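Aminotransferase (Bacillus subtilis, PDB 6L1O) is a pyridoxal-phosphate-dependent aminotransferase encoded in the operon that makes the dipeptide antibiotic bacilysin. Local coordinates at residues B[98-103]-B[107-112]; B[9-14]-B[134-139]; B[111-116]-B[262-267]; B[78-83]-B[91-96]. One frame throughout, in Å; residues are numbered along the deposited sequence.

Interaction 1 (B[98-103]-B[107-112]); sequences ALFGGG and LYVLTQ. With PLP (pyridoxal-5'-phosphate), chain E.
The phosphate site of the pyridoxal-5'-phosphate cofactor sits at a strand-turn-helix unit of the aminotransferase fold, where strand 97-100 gives way through a turn at Gly101 and Gly102 to helix 103-114, which starts at Gly103. Phe100, the last strand residue, sends its ring onto the second turn of that helix, at Val109 and Leu110. Its CG stands anti to the carbonyl carbon (chi1 -68°), which carries CE1 to 3.9 Å from both Val109 CB and Val109 CG1. One atom further round the ring, Phe100 CZ lies 4.2 Å from Leu110 CG, the two side chains meeting at about a right angle. Gly101 centres an inverse gamma turn and Gly102 occupies the N-cap position, with a positive phi of 97° suited to glycine. The helix then begins with a regular bond from Leu107 N to Gly103 O, 2.9 Å long, while Leu107 CG rests 3.4 Å from the same oxygen. The phosphate lies at the N-terminus of the helix, whose dipole probably favours its charge. Ser236, Ser238 and Arg247 also bond to the cofactor. Gly103 contributes its backbone amide directly: Gly103 N reaches PLP O2P at 2.7 Å, with an angle of 150° at the hydrogen.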
# COMPACT_ATOMS: atom_id res chain seq x y z
N ALA B 98 -9.03 10.67 4.21
CA ALA B 98 -8.27 9.47 4.35
C ALA B 98 -7.03 9.55 3.46
O ALA B 98 -7.11 10.11 2.39
CB ALA B 98 -9.08 8.25 3.99
N LEU B 99 -5.92 8.96 3.94
CA LEU B 99 -4.64 8.92 3.22
C LEU B 99 -4.41 7.61 2.51
O LEU B 99 -4.80 6.54 2.99
CB LEU B 99 -3.47 9.13 4.21
CG LEU B 99 -3.66 10.21 5.26
CD1 LEU B 99 -2.44 10.34 6.14
CD2 LEU B 99 -3.93 11.51 4.56
N PHE B 100 -3.70 7.68 1.40
CA PHE B 100 -3.40 6.53 0.58
C PHE B 100 -1.92 6.55 0.14
O PHE B 100 -1.35 7.61 -0.01
CB PHE B 100 -4.22 6.58 -0.72
CG PHE B 100 -5.69 6.41 -0.54
CD1 PHE B 100 -6.20 5.28 0.09
CD2 PHE B 100 -6.57 7.37 -0.97
CE1 PHE B 100 -7.57 5.11 0.23
CE2 PHE B 100 -7.93 7.22 -0.80
CZ PHE B 100 -8.43 6.06 -0.22
N GLY B 101 -1.35 5.39 -0.11
CA GLY B 101 -0.03 5.28 -0.72
C GLY B 101 -0.11 5.44 -2.23
O GLY B 101 0.20 4.50 -2.98
N GLY B 102 -0.59 6.61 -2.67
CA GLY B 102 -0.74 6.95 -4.09
C GLY B 102 -2.15 6.71 -4.60
O GLY B 102 -2.92 5.93 -4.04
N GLY B 103 -2.52 7.43 -5.64
CA GLY B 103 -3.88 7.33 -6.22
C GLY B 103 -4.23 5.94 -6.65
O GLY B 103 -5.34 5.51 -6.50
N LEU B 107 -7.61 4.01 -5.52
CA LEU B 107 -8.63 3.44 -6.40
C LEU B 107 -8.93 1.99 -6.05
O LEU B 107 -10.09 1.54 -6.15
CB LEU B 107 -8.22 3.51 -7.88
CG LEU B 107 -8.07 4.89 -8.51
CD1 LEU B 107 -7.30 4.68 -9.82
CD2 LEU B 107 -9.41 5.49 -8.76
N TYR B 108 -7.93 1.24 -5.65
CA TYR B 108 -8.15 -0.16 -5.25
C TYR B 108 -8.98 -0.21 -3.96
O TYR B 108 -9.96 -0.94 -3.88
CB TYR B 108 -6.83 -0.90 -5.08
CG TYR B 108 -7.00 -2.24 -4.42
CD1 TYR B 108 -7.45 -3.33 -5.17
CD2 TYR B 108 -6.69 -2.44 -3.07
CE1 TYR B 108 -7.63 -4.56 -4.60
CE2 TYR B 108 -6.86 -3.72 -2.48
CZ TYR B 108 -7.33 -4.77 -3.27
OH TYR B 108 -7.52 -6.00 -2.76
N VAL B 109 -8.56 0.55 -2.97
CA VAL B 109 -9.26 0.57 -1.64
C VAL B 109 -10.70 1.04 -1.81
O VAL B 109 -11.62 0.45 -1.25
CB VAL B 109 -8.49 1.43 -0.63
CG1 VAL B 109 -9.27 1.62 0.68
CG2 VAL B 109 -7.11 0.85 -0.38
N LEU B 110 -10.91 2.07 -2.62
CA LEU B 110 -12.21 2.65 -2.78
C LEU B 110 -13.15 1.68 -3.43
O LEU B 110 -14.26 1.50 -2.95
CB LEU B 110 -12.16 3.98 -3.53
CG LEU B 110 -11.65 5.20 -2.75
CD1 LEU B 110 -11.29 6.35 -3.70
CD2 LEU B 110 -12.66 5.66 -1.76
N THR B 111 -12.69 0.97 -4.46
CA THR B 111 -13.52 -0.07 -5.08
C THR B 111 -13.80 -1.27 -4.22
O THR B 111 -14.90 -1.83 -4.28
CB THR B 111 -12.97 -0.49 -6.45
OG1 THR B 111 -11.63 -0.99 -6.30
CG2 THR B 111 -12.96 0.69 -7.39
N GLN B 112 -12.83 -1.70 -3.43
CA GLN B 112 -13.07 -2.77 -2.48
C GLN B 112 -14.09 -2.37 -1.42
O GLN B 112 -14.89 -3.22 -0.95
CB GLN B 112 -11.76 -3.24 -1.81
CG GLN B 112 -10.81 -3.95 -2.77
CD GLN B 112 -11.27 -5.39 -3.03
OE1 GLN B 112 -11.69 -6.09 -2.09
NE2 GLN B 112 -11.17 -5.84 -4.25
N1 PLP E . -5.64 9.21 -12.06
C2 PLP E . -5.25 9.48 -13.32
C2A PLP E . -6.24 9.56 -14.45
C3 PLP E . -3.85 9.59 -13.65
O3 PLP E . -3.38 9.81 -14.88
C4 PLP E . -2.95 9.51 -12.55
C4A PLP E . -1.52 9.26 -12.97
C5 PLP E . -3.44 9.23 -11.21
C6 PLP E . -4.81 9.13 -11.03
C5A PLP E . -2.55 9.21 -10.01
O4P PLP E . -1.61 8.23 -9.96
P PLP E . -0.77 7.99 -8.58
O1P PLP E . -0.96 6.54 -8.28
O2P PLP E . -1.20 8.94 -7.49
O3P PLP E . 0.65 8.30 -8.97

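Interaction 2 (B[9-14]-B[134-139]); sequences IKTLPR and GITMAR
Met137 meets Leu12 where the segment following the N-terminal helix 7-10 passes over the end of helix 130-137. From CB, which has no partner across the contact, the methionine chain leaves the helix with CG turned away from its own carbonyl carbon (chi1 -65°). Its CG comes 3.7 Å from Leu12 CD2, and the next atom, SD, lies 3.9 Å from the same methyl. The chain then bends at chi3 (83°), and its terminal CE packs against the ring of Tyr108. One branch of Leu12 thus rests against two successive atoms of the methionine. On the preceding residue, Thr136, the methyl points across: CG2 is 3.6 Å from Thr11 O, and Thr136 CB faces Pro13 CD at 4.1 Å. Thr136 OG1 bonds back to Leu132 O in its helix, and Thr11 OG1 to Asp7 O of the helix just before it. Helix 130-137 ends in a Schellman motif at Arg139, where phi is +63°. Phe264 of the second subunit packs on both Leu12 and Met137. With both hydroxyls turned to backbone carbonyls on their own side, the segments are joined by van der Waals contact of methyls, a thioether and a carbonyl oxygen, which fixes no bond direction.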
# COMPACT_ATOMS: atom_id res chain seq x y z
N ILE B 9 -5.95 -13.28 -9.11
CA ILE B 9 -4.73 -13.18 -9.91
C ILE B 9 -4.97 -13.66 -11.38
O ILE B 9 -4.50 -13.04 -12.34
CB ILE B 9 -3.58 -14.00 -9.28
CG1 ILE B 9 -3.23 -13.46 -7.88
CG2 ILE B 9 -2.34 -13.94 -10.14
CD1 ILE B 9 -2.91 -11.98 -7.80
N LYS B 10 -5.65 -14.78 -11.53
CA LYS B 10 -5.88 -15.36 -12.85
C LYS B 10 -6.71 -14.43 -13.76
O LYS B 10 -6.53 -14.42 -14.98
CB LYS B 10 -6.59 -16.70 -12.74
CG LYS B 10 -5.76 -17.83 -12.20
CD LYS B 10 -6.60 -19.12 -12.22
CE LYS B 10 -5.95 -20.23 -11.42
NZ LYS B 10 -4.47 -20.32 -11.69
N THR B 11 -7.64 -13.70 -13.16
CA THR B 11 -8.53 -12.80 -13.90
C THR B 11 -8.00 -11.38 -14.01
O THR B 11 -8.67 -10.54 -14.55
CB THR B 11 -9.93 -12.71 -13.24
OG1 THR B 11 -9.83 -12.14 -11.94
CG2 THR B 11 -10.60 -14.08 -13.12
N LEU B 12 -6.81 -11.07 -13.47
CA LEU B 12 -6.28 -9.71 -13.54
C LEU B 12 -6.27 -9.24 -15.00
O LEU B 12 -5.86 -10.00 -15.88
CB LEU B 12 -4.86 -9.66 -12.96
CG LEU B 12 -4.72 -9.66 -11.42
CD1 LEU B 12 -3.25 -9.70 -11.02
CD2 LEU B 12 -5.41 -8.49 -10.78
N PRO B 13 -6.72 -8.00 -15.26
CA PRO B 13 -6.67 -7.50 -16.63
C PRO B 13 -5.24 -7.30 -17.11
O PRO B 13 -4.34 -6.94 -16.32
CB PRO B 13 -7.43 -6.17 -16.56
CG PRO B 13 -7.42 -5.76 -15.10
CD PRO B 13 -7.32 -7.02 -14.32
N ARG B 14 -5.03 -7.57 -18.40
CA ARG B 14 -3.74 -7.40 -19.02
C ARG B 14 -3.38 -5.91 -19.04
O ARG B 14 -4.20 -5.07 -19.45
CB ARG B 14 -3.82 -7.97 -20.46
N GLY B 134 -9.27 -2.30 -10.13
CA GLY B 134 -10.07 -2.33 -8.93
C GLY B 134 -11.43 -3.00 -9.14
O GLY B 134 -11.89 -3.77 -8.34
N ILE B 135 -12.03 -2.71 -10.27
CA ILE B 135 -13.36 -3.19 -10.54
C ILE B 135 -13.32 -4.71 -10.74
O ILE B 135 -14.20 -5.44 -10.22
CB ILE B 135 -13.94 -2.49 -11.77
CG1 ILE B 135 -14.23 -1.03 -11.42
CG2 ILE B 135 -15.23 -3.19 -12.24
CD1 ILE B 135 -14.57 -0.17 -12.61
N THR B 136 -12.32 -5.17 -11.49
CA THR B 136 -12.19 -6.59 -11.78
C THR B 136 -11.83 -7.36 -10.50
O THR B 136 -12.37 -8.40 -10.24
CB THR B 136 -11.17 -6.86 -12.87
OG1 THR B 136 -11.49 -6.07 -14.04
CG2 THR B 136 -11.18 -8.32 -13.27
N MET B 137 -10.93 -6.81 -9.70
CA MET B 137 -10.56 -7.39 -8.43
C MET B 137 -11.66 -7.38 -7.39
O MET B 137 -11.58 -8.17 -6.45
CB MET B 137 -9.32 -6.71 -7.86
CG MET B 137 -8.12 -6.96 -8.75
SD MET B 137 -6.79 -5.77 -8.38
CE MET B 137 -6.04 -6.58 -6.99
N ALA B 138 -12.64 -6.51 -7.54
CA ALA B 138 -13.85 -6.53 -6.74
C ALA B 138 -14.88 -7.56 -7.31
O ALA B 138 -15.95 -7.71 -6.74
CB ALA B 138 -14.50 -5.15 -6.68
N ARG B 139 -14.53 -8.18 -8.44
CA ARG B 139 -15.40 -9.12 -9.15
C ARG B 139 -16.69 -8.47 -9.64
O ARG B 139 -17.72 -9.11 -9.74
CB ARG B 139 -15.70 -10.35 -8.26
CG ARG B 139 -14.46 -10.96 -7.62
CD ARG B 139 -14.83 -12.04 -6.60
NE ARG B 139 -13.98 -13.25 -6.75
CZ ARG B 139 -12.89 -13.52 -6.02
NH1 ARG B 139 -12.50 -12.71 -5.04
NH2 ARG B 139 -12.18 -14.62 -6.27

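Interaction 3 (B[111-116]-B[262-267]); sequences TQCLLN and NEFQDH
Phe264 and Cys113 face each other where helix 255-266 runs past the C-terminal part of helix 103-114, with their CA atoms 7.3 Å apart. The phenylalanine CG is anti to its backbone N (chi1 -173°), an orientation that throws the ring out from its helix towards the other one. Two consecutive residues receive it. Cys113 lies nearer the root of the side chain, its SG 3.9 Å from Phe264 CB. Measured against the ring, that sulfur is 5.2 Å from the centroid and 48° off the normal, a Cys sulfur-aromatic contact of oblique kind. Gln112 lies further out: its CB, the aliphatic start of the chain, is 3.8 Å from Phe264 CE1 and likewise approaches obliquely. Beyond CB the glutamine bends at chi2 (-77°), and its amide NE2 makes a weak bond to Met137 O of the same chain, which leaves the CB methylene, not the amide, as the part that meets the ring. Tyr108 and Val109 also touch the Phe264 side chain, and Met137 of the second subunit packs on it from across the dimer. Ser6 OG of the second subunit bonds to Gln112 O. The arrangement is that of two helices of an aminotransferase's cofactor-binding fold packed through one aromatic side chain at the subunit interface, with residues of both chains packing on Phe264.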
# COMPACT_ATOMS: atom_id res chain seq x y z
N THR B 111 -12.69 0.97 -4.46
CA THR B 111 -13.52 -0.07 -5.08
C THR B 111 -13.80 -1.27 -4.22
O THR B 111 -14.90 -1.83 -4.28
CB THR B 111 -12.97 -0.49 -6.45
OG1 THR B 111 -11.63 -0.99 -6.30
CG2 THR B 111 -12.96 0.69 -7.39
N GLN B 112 -12.83 -1.70 -3.43
CA GLN B 112 -13.07 -2.77 -2.48
C GLN B 112 -14.09 -2.37 -1.42
O GLN B 112 -14.89 -3.22 -0.95
CB GLN B 112 -11.76 -3.24 -1.81
CG GLN B 112 -10.81 -3.95 -2.77
CD GLN B 112 -11.27 -5.39 -3.03
OE1 GLN B 112 -11.69 -6.09 -2.09
NE2 GLN B 112 -11.17 -5.84 -4.25
N CYS B 113 -14.08 -1.11 -1.02
CA CYS B 113 -15.04 -0.58 -0.03
C CYS B 113 -16.46 -0.35 -0.55
O CYS B 113 -17.40 -0.36 0.24
CB CYS B 113 -14.57 0.73 0.54
SG CYS B 113 -13.18 0.57 1.61
N LEU B 114 -16.60 -0.14 -1.85
CA LEU B 114 -17.87 0.33 -2.39
C LEU B 114 -18.54 -0.59 -3.39
O LEU B 114 -19.66 -0.30 -3.79
CB LEU B 114 -17.68 1.74 -2.98
CG LEU B 114 -17.15 2.81 -2.00
CD1 LEU B 114 -16.93 4.14 -2.68
CD2 LEU B 114 -18.15 3.06 -0.86
N LEU B 115 -17.84 -1.64 -3.85
CA LEU B 115 -18.36 -2.54 -4.85
C LEU B 115 -18.41 -3.97 -4.35
O LEU B 115 -17.43 -4.48 -3.79
CB LEU B 115 -17.52 -2.49 -6.14
CG LEU B 115 -17.71 -1.44 -7.20
CD1 LEU B 115 -16.62 -1.54 -8.28
CD2 LEU B 115 -19.08 -1.54 -7.89
N ASN B 116 -19.56 -4.61 -4.55
CA ASN B 116 -19.71 -6.06 -4.28
C ASN B 116 -19.60 -6.85 -5.54
O ASN B 116 -19.86 -6.33 -6.62
CB ASN B 116 -21.10 -6.36 -3.67
CG ASN B 116 -21.22 -5.87 -2.27
OD1 ASN B 116 -20.30 -6.07 -1.46
ND2 ASN B 116 -22.37 -5.27 -1.92
N ASN B 262 -11.29 3.76 6.15
CA ASN B 262 -10.54 3.65 7.36
C ASN B 262 -10.64 2.27 7.98
O ASN B 262 -9.66 1.73 8.44
CB ASN B 262 -11.02 4.69 8.37
CG ASN B 262 -10.47 6.08 8.13
OD1 ASN B 262 -9.44 6.29 7.48
ND2 ASN B 262 -11.12 7.04 8.74
N GLU B 263 -11.83 1.67 7.93
CA GLU B 263 -11.97 0.31 8.41
C GLU B 263 -11.12 -0.70 7.64
O GLU B 263 -10.40 -1.49 8.24
CB GLU B 263 -13.46 -0.05 8.44
CG GLU B 263 -14.17 0.70 9.62
CD GLU B 263 -15.70 0.69 9.57
OE1 GLU B 263 -16.29 -0.08 8.81
OE2 GLU B 263 -16.34 1.48 10.29
N PHE B 264 -11.18 -0.66 6.32
CA PHE B 264 -10.36 -1.48 5.46
C PHE B 264 -8.90 -1.30 5.74
O PHE B 264 -8.15 -2.21 6.00
CB PHE B 264 -10.63 -1.12 3.98
CG PHE B 264 -9.96 -2.05 3.01
CD1 PHE B 264 -10.63 -3.09 2.40
CD2 PHE B 264 -8.64 -1.82 2.64
CE1 PHE B 264 -9.96 -3.95 1.50
CE2 PHE B 264 -8.00 -2.65 1.75
CZ PHE B 264 -8.65 -3.71 1.18
N GLN B 265 -8.47 -0.06 5.70
CA GLN B 265 -7.07 0.25 5.88
C GLN B 265 -6.52 -0.08 7.27
O GLN B 265 -5.33 -0.39 7.40
CB GLN B 265 -6.86 1.74 5.45
CG GLN B 265 -6.24 1.72 4.13
CD GLN B 265 -5.98 3.02 3.41
OE1 GLN B 265 -5.78 2.96 2.20
NE2 GLN B 265 -6.07 4.18 4.08
N ASP B 266 -7.38 -0.12 8.30
CA ASP B 266 -6.95 -0.51 9.62
C ASP B 266 -6.45 -1.96 9.62
O ASP B 266 -5.62 -2.34 10.47
CB ASP B 266 -8.10 -0.35 10.66
CG ASP B 266 -8.33 1.06 11.13
OD1 ASP B 266 -7.49 1.98 10.89
OD2 ASP B 266 -9.40 1.27 11.76
N HIS B 267 -6.97 -2.77 8.69
CA HIS B 267 -6.56 -4.18 8.57
C HIS B 267 -5.33 -4.43 7.73
O HIS B 267 -4.82 -5.56 7.72
CB HIS B 267 -7.74 -5.00 8.03
CG HIS B 267 -8.85 -5.16 9.04
ND1 HIS B 267 -8.96 -6.27 9.85
CD2 HIS B 267 -9.83 -4.32 9.43
CE1 HIS B 267 -10.00 -6.12 10.65
NE2 HIS B 267 -10.53 -4.93 10.44

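Interaction 4 (B[78-83]-B[91-96]); sequences AIAAFY and INPETE
Ala80 is the small bump of this contact: its CB projects from helix 73-87 into a shallow hollow formed by Ile91 and Pro93. The floor is the Ile91 backbone, with Ala80 CB 3.5 Å from Ile91 O; one wall is the proline ring, whose CD lies 4.0 Å from the same methyl. The close fit lets the two backbones come within 5.2 Å, measured between Ala80 CA and Ile91 CA. One helical turn along, Ile91 supplies a bump in return. Its CG1 lies beside the backbone N (chi1 -63°), which places it 4.0 Å from Tyr83 CB, and meets the ring obliquely. This is a helix-loop-strand connection of the aminotransferase fold, in which the polypeptide leaving helix 73-87 folds back along it before entering strand 97-100. The tyrosine continues inward past Phe250 and Val252 of the sheet to bond through its hydroxyl to Glu233. Within the loop there are an Asx turn from Glu94 N to Asn92 OD1 and a nearly straight bond (173°) from Asn92 N to Glu96 OE1, which also has a salt bridge to Lys228. Between helix and loop a water sits beside the alanine, donating to Ala80 O at 2.6 Å and accepting from Ile91 N at 3.0 Å.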
# COMPACT_ATOMS: atom_id res chain seq x y z
N ALA B 78 -3.66 19.92 7.20
CA ALA B 78 -3.07 20.57 5.99
C ALA B 78 -3.95 20.34 4.78
O ALA B 78 -4.17 21.24 3.98
CB ALA B 78 -1.66 20.07 5.74
N ILE B 79 -4.52 19.14 4.68
CA ILE B 79 -5.43 18.82 3.61
C ILE B 79 -6.67 19.70 3.68
O ILE B 79 -7.08 20.31 2.68
CB ILE B 79 -5.78 17.32 3.62
CG1 ILE B 79 -4.53 16.53 3.19
CG2 ILE B 79 -6.97 17.01 2.72
CD1 ILE B 79 -4.62 15.03 3.42
N ALA B 80 -7.24 19.84 4.88
CA ALA B 80 -8.45 20.69 4.99
C ALA B 80 -8.12 22.15 4.62
O ALA B 80 -8.90 22.79 3.91
CB ALA B 80 -9.08 20.58 6.37
N ALA B 81 -6.99 22.66 5.10
CA ALA B 81 -6.56 24.03 4.83
C ALA B 81 -6.32 24.21 3.32
O ALA B 81 -6.71 25.20 2.74
CB ALA B 81 -5.32 24.37 5.61
N PHE B 82 -5.79 23.19 2.69
CA PHE B 82 -5.52 23.22 1.26
C PHE B 82 -6.82 23.30 0.44
O PHE B 82 -6.93 24.12 -0.50
CB PHE B 82 -4.71 21.99 0.87
CG PHE B 82 -4.34 21.94 -0.58
CD1 PHE B 82 -3.22 22.64 -1.04
CD2 PHE B 82 -5.07 21.17 -1.48
CE1 PHE B 82 -2.85 22.57 -2.37
CE2 PHE B 82 -4.68 21.09 -2.84
CZ PHE B 82 -3.58 21.78 -3.27
N TYR B 83 -7.79 22.48 0.78
CA TYR B 83 -9.05 22.47 0.05
C TYR B 83 -9.83 23.78 0.20
O TYR B 83 -10.55 24.19 -0.69
CB TYR B 83 -9.92 21.26 0.43
CG TYR B 83 -9.87 20.25 -0.68
CD1 TYR B 83 -10.93 20.10 -1.56
CD2 TYR B 83 -8.72 19.51 -0.92
CE1 TYR B 83 -10.89 19.21 -2.59
CE2 TYR B 83 -8.66 18.61 -2.00
CZ TYR B 83 -9.75 18.47 -2.83
OH TYR B 83 -9.68 17.57 -3.87
N ILE B 91 -13.82 21.13 4.61
CA ILE B 91 -13.59 19.71 4.90
C ILE B 91 -13.33 19.53 6.39
O ILE B 91 -12.49 20.22 6.94
CB ILE B 91 -12.36 19.17 4.11
CG1 ILE B 91 -12.58 19.23 2.59
CG2 ILE B 91 -12.02 17.77 4.54
CD1 ILE B 91 -13.68 18.37 2.04
N ASN B 92 -14.04 18.61 7.04
CA ASN B 92 -13.72 18.21 8.40
C ASN B 92 -12.50 17.29 8.44
O ASN B 92 -12.60 16.16 8.02
CB ASN B 92 -14.91 17.47 9.06
CG ASN B 92 -14.71 17.29 10.56
OD1 ASN B 92 -13.57 17.23 11.07
ND2 ASN B 92 -15.83 17.21 11.29
N PRO B 93 -11.35 17.76 8.96
CA PRO B 93 -10.16 16.91 8.86
C PRO B 93 -10.27 15.60 9.62
O PRO B 93 -9.58 14.63 9.30
CB PRO B 93 -9.03 17.79 9.43
CG PRO B 93 -9.70 18.88 10.19
CD PRO B 93 -11.02 19.09 9.52
N GLU B 94 -11.12 15.57 10.65
CA GLU B 94 -11.17 14.43 11.53
C GLU B 94 -12.10 13.35 10.98
O GLU B 94 -11.96 12.22 11.36
CB GLU B 94 -11.55 14.88 12.98
CG GLU B 94 -10.53 15.86 13.55
CD GLU B 94 -10.64 16.11 15.05
OE1 GLU B 94 -10.81 15.15 15.82
OE2 GLU B 94 -10.54 17.29 15.47
N THR B 95 -13.04 13.72 10.11
CA THR B 95 -14.00 12.78 9.61
C THR B 95 -14.01 12.61 8.10
O THR B 95 -14.52 11.63 7.63
CB THR B 95 -15.46 13.14 9.98
OG1 THR B 95 -15.80 14.37 9.37
CG2 THR B 95 -15.62 13.27 11.52
N GLU B 96 -13.46 13.56 7.35
CA GLU B 96 -13.69 13.54 5.90
C GLU B 96 -12.41 13.35 5.07
O GLU B 96 -12.41 13.61 3.89
CB GLU B 96 -14.40 14.81 5.48
CG GLU B 96 -15.82 14.89 6.03
CD GLU B 96 -16.57 16.19 5.67
OE1 GLU B 96 -15.98 17.30 5.71
OE2 GLU B 96 -17.80 16.08 5.38
O HOH W 1 -11.48 22.95 4.29

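How the interactions relate
Interactions 1 and 3 are buried and share helix 103-114: one side of it receives Phe100 from strand 97-100, and residues further along receive Phe264 from helix 255-266. Gln265 links them, its NE2 bonding to Leu99 O. Interaction 2 lies at the surface, yet a weak bond from Gln112 NE2 to Met137 O (3.2 Å) connects helix 130-137 to helix 103-114. Interaction 4 is partly buried, is far from interaction 2 (about 32 Å between centres), and touches interaction 1 through Ile79 and Leu99. Chemistry follows place: an aromatic ring on aliphatic side chains beside a phosphate-binding amide in interaction 1, apolar and sulfur contacts in interactions 2 and 3 beside the second subunit, and a bridging water in interaction 4.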